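Local coordinates for methylated RNA-binding protein 1 (Saccharomyces cerevisiae S288c, PDB 4RCM) that recognises N6-methyladenosine in RNA through its YTH domain and lowers the stability of PHO4 mRNA, thereby regulating phosphate metabolism, at residues 18-23 and 131-136. Residues are numbered along the deposited sequence; the frame is centred on the assembly and turned at random.
Sequences FFVIKS and THSRDT. With nucleotides of chain C.
D135 reaches across to the backbone of K22: its OD1 accepts the K22 N-H at 2.9 Å in a nearly straight bond (167°), taken on the anti side of the carboxylate and 20° out of its plane. Aspartate suits the place because, with CG anti to the backbone N (chi1 -171°), its short carboxylate already brings OD1 within bonding distance of that N-H, and OD2 is left 3.4 Å from C8 of the N6-methyladenosine of chain C. A leucine in place of D135 would probably leave the K22 amide without its acceptor and let this edge of the nucleotide pocket shift. One residue on, T136 N donates to V20 O (2.8 Å), and T136 OG1 donates to D135 O, the carbonyl of the preceding residue.

K22 CB faces the ribose of the same chain C nucleotide, 3.5 Å from O2'. Beyond it, bends at chi2 and chi3 curl the long chain round S133 O, so that CG, CD (3.6 Å) and CE (4.1 Å) all lie near that oxygen; NZ then bonds to S66 OG and weakly to a water that donates to T131 O and S133 O. Beside it, branched V20 packs CG2 against S133 CB (4.0 Å), an apolar contact that small S133 permits while its OG bonds to the I130 carbonyl O. The loop before strand 138-139 is thus fastened to strand 17-23, whose K22 and S23 bind the modified nucleotide, and the contact lines the ribose and C8 side of the m6A-binding site of a YTH domain.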
loop_
_atom_site.group_PDB
_atom_site.type_symbol
_atom_site.label_atom_id
_atom_site.label_comp_id
_atom_site.label_asym_id
_atom_site.label_seq_id
_atom_site.Cartn_x
_atom_site.Cartn_y
_atom_site.Cartn_z
ATOM N N PHE A 18 3.571 -2.269 8.279
ATOM C CA PHE A 18 2.493 -1.734 7.426
ATOM C C PHE A 18 2.650 -0.231 7.284
ATOM O O PHE A 18 2.758 0.478 8.290
ATOM C CB PHE A 18 1.125 -1.990 8.056
ATOM C CG PHE A 18 0.788 -3.436 8.209
ATOM C CD1 PHE A 18 0.161 -4.116 7.196
ATOM C CD2 PHE A 18 1.092 -4.114 9.389
ATOM C CE1 PHE A 18 -0.116 -5.456 7.322
ATOM C CE2 PHE A 18 0.781 -5.454 9.532
ATOM C CZ PHE A 18 0.149 -6.127 8.502
ATOM N N PHE A 19 2.570 0.259 6.047
ATOM C CA PHE A 19 2.597 1.695 5.765
ATOM C C PHE A 19 1.515 2.060 4.807
ATOM O O PHE A 19 1.146 1.253 3.943
ATOM C CB PHE A 19 3.904 2.097 5.112
ATOM C CG PHE A 19 5.098 1.767 5.926
ATOM C CD1 PHE A 19 5.701 0.530 5.798
ATOM C CD2 PHE A 19 5.617 2.683 6.818
ATOM C CE1 PHE A 19 6.800 0.186 6.556
ATOM C CE2 PHE A 19 6.729 2.367 7.561
ATOM C CZ PHE A 19 7.325 1.125 7.433
ATOM N N VAL A 20 1.023 3.287 4.925
ATOM C CA VAL A 20 0.086 3.832 3.946
ATOM C C VAL A 20 0.887 4.421 2.784
ATOM O O VAL A 20 1.949 4.989 3.007
ATOM C CB VAL A 20 -0.850 4.907 4.546
ATOM C CG1 VAL A 20 -1.531 5.738 3.472
ATOM C CG2 VAL A 20 -1.895 4.239 5.405
ATOM N N ILE A 21 0.337 4.303 1.567
ATOM C CA ILE A 21 0.904 4.975 0.345
ATOM C C ILE A 21 -0.196 5.910 -0.134
ATOM O O ILE A 21 -1.347 5.472 -0.306
ATOM C CB ILE A 21 1.302 3.995 -0.795
ATOM C CG1 ILE A 21 2.414 3.051 -0.357
ATOM C CG2 ILE A 21 1.768 4.747 -2.054
ATOM C CD1 ILE A 21 3.757 3.692 -0.065
ATOM N N LYS A 22 0.134 7.204 -0.306
ATOM C CA LYS A 22 -0.869 8.160 -0.861
ATOM C C LYS A 22 -0.361 8.534 -2.233
ATOM O O LYS A 22 0.792 9.030 -2.392
ATOM C CB LYS A 22 -1.019 9.433 -0.009
ATOM C CG LYS A 22 -1.441 9.225 1.427
ATOM C CD LYS A 22 -2.811 8.555 1.550
ATOM C CE LYS A 22 -3.965 9.401 1.008
ATOM N NZ LYS A 22 -5.303 8.820 1.353
ATOM N N SER A 23 -1.149 8.197 -3.220
ATOM C CA SER A 23 -0.825 8.518 -4.607
ATOM C C SER A 23 -1.616 9.735 -5.059
ATOM O O SER A 23 -2.823 9.858 -4.734
ATOM C CB SER A 23 -1.184 7.327 -5.510
ATOM O OG SER A 23 -1.107 7.702 -6.865
ATOM N N THR A 131 -7.645 7.194 7.446
ATOM C CA THR A 131 -7.936 8.040 6.281
ATOM C C THR A 131 -7.240 9.428 6.280
ATOM O O THR A 131 -7.190 10.097 5.224
ATOM C CB THR A 131 -9.435 8.257 6.195
ATOM O OG1 THR A 131 -9.914 8.670 7.480
ATOM C CG2 THR A 131 -10.139 6.962 5.797
ATOM N N HIS A 132 -6.715 9.849 7.439
ATOM C CA HIS A 132 -5.908 11.081 7.563
ATOM C C HIS A 132 -4.396 10.895 7.421
ATOM O O HIS A 132 -3.619 11.871 7.555
ATOM C CB HIS A 132 -6.173 11.732 8.926
ATOM C CG HIS A 132 -7.567 12.235 9.093
ATOM N ND1 HIS A 132 -7.834 13.485 9.587
ATOM C CD2 HIS A 132 -8.763 11.674 8.815
ATOM C CE1 HIS A 132 -9.143 13.667 9.625
ATOM N NE2 HIS A 132 -9.729 12.590 9.150
ATOM N N SER A 133 -3.955 9.662 7.159
ATOM C CA SER A 133 -2.540 9.380 7.082
ATOM C C SER A 133 -1.936 10.067 5.878
ATOM O O SER A 133 -2.545 10.142 4.812
ATOM C CB SER A 133 -2.281 7.860 6.985
ATOM O OG SER A 133 -2.982 7.174 7.995
ATOM N N ARG A 134 -0.742 10.564 6.054
ATOM C CA ARG A 134 0.041 11.020 4.952
ATOM C C ARG A 134 0.912 9.868 4.408
ATOM O O ARG A 134 0.860 8.734 4.900
ATOM C CB ARG A 134 0.949 12.189 5.387
ATOM C CG ARG A 134 0.241 13.472 5.838
ATOM C CD ARG A 134 1.257 14.426 6.468
ATOM N NE ARG A 134 1.849 13.868 7.698
ATOM C CZ ARG A 134 1.430 14.125 8.940
ATOM N NH1 ARG A 134 0.404 14.947 9.174
ATOM N NH2 ARG A 134 2.040 13.553 9.965
ATOM N N ASP A 135 1.751 10.201 3.433
ATOM C CA ASP A 135 2.485 9.221 2.663
ATOM C C ASP A 135 3.573 8.595 3.493
ATOM O O ASP A 135 4.386 9.292 4.132
ATOM C CB ASP A 135 3.054 9.878 1.376
ATOM C CG ASP A 135 3.648 8.874 0.419
ATOM O OD1 ASP A 135 2.944 7.875 0.078
ATOM O OD2 ASP A 135 4.807 9.067 -0.037
ATOM N N THR A 136 3.582 7.274 3.474
ATOM C CA THR A 136 4.444 6.393 4.291
ATOM C C THR A 136 4.259 6.412 5.797
ATOM O O THR A 136 5.135 5.967 6.546
ATOM C CB THR A 136 5.948 6.503 3.906
ATOM O OG1 THR A 136 6.560 7.670 4.470
ATOM C CG2 THR A 136 6.057 6.520 2.391
ATOM C C2 6MZ C 3 2.007 10.010 -7.215
ATOM C C4 6MZ C 3 2.877 10.303 -5.037
ATOM C C5 6MZ C 3 3.919 9.301 -5.307
ATOM N N9 6MZ C 3 3.075 10.706 -3.768
ATOM N N3 6MZ C 3 1.956 10.612 -6.022
ATOM N N1 6MZ C 3 2.943 9.088 -7.534
ATOM C C6 6MZ C 3 3.904 8.689 -6.670
ATOM N N6 6MZ C 3 4.859 7.794 -7.009
ATOM C C9 6MZ C 3 5.038 7.315 -8.362
ATOM N N7 6MZ C 3 4.691 9.193 -4.188
ATOM C C8 6MZ C 3 4.161 10.064 -3.270
ATOM O "O5'" 6MZ C 3 4.755 15.123 -0.830
ATOM C "C5'" 6MZ C 3 4.605 14.208 -1.943
ATOM C "C4'" 6MZ C 3 3.149 13.745 -2.085
ATOM O "O4'" 6MZ C 3 2.967 13.028 -3.325
ATOM C "C1'" 6MZ C 3 2.227 11.795 -3.127
ATOM C "C2'" 6MZ C 3 1.894 11.784 -1.623
ATOM O "O2'" 6MZ C 3 0.558 12.291 -1.357
ATOM C "C3'" 6MZ C 3 2.684 12.839 -0.933
ATOM O "O3'" 6MZ C 3 1.750 13.442 0.003
HETATM O O HOH W 1 -4.921 10.399 4.107
#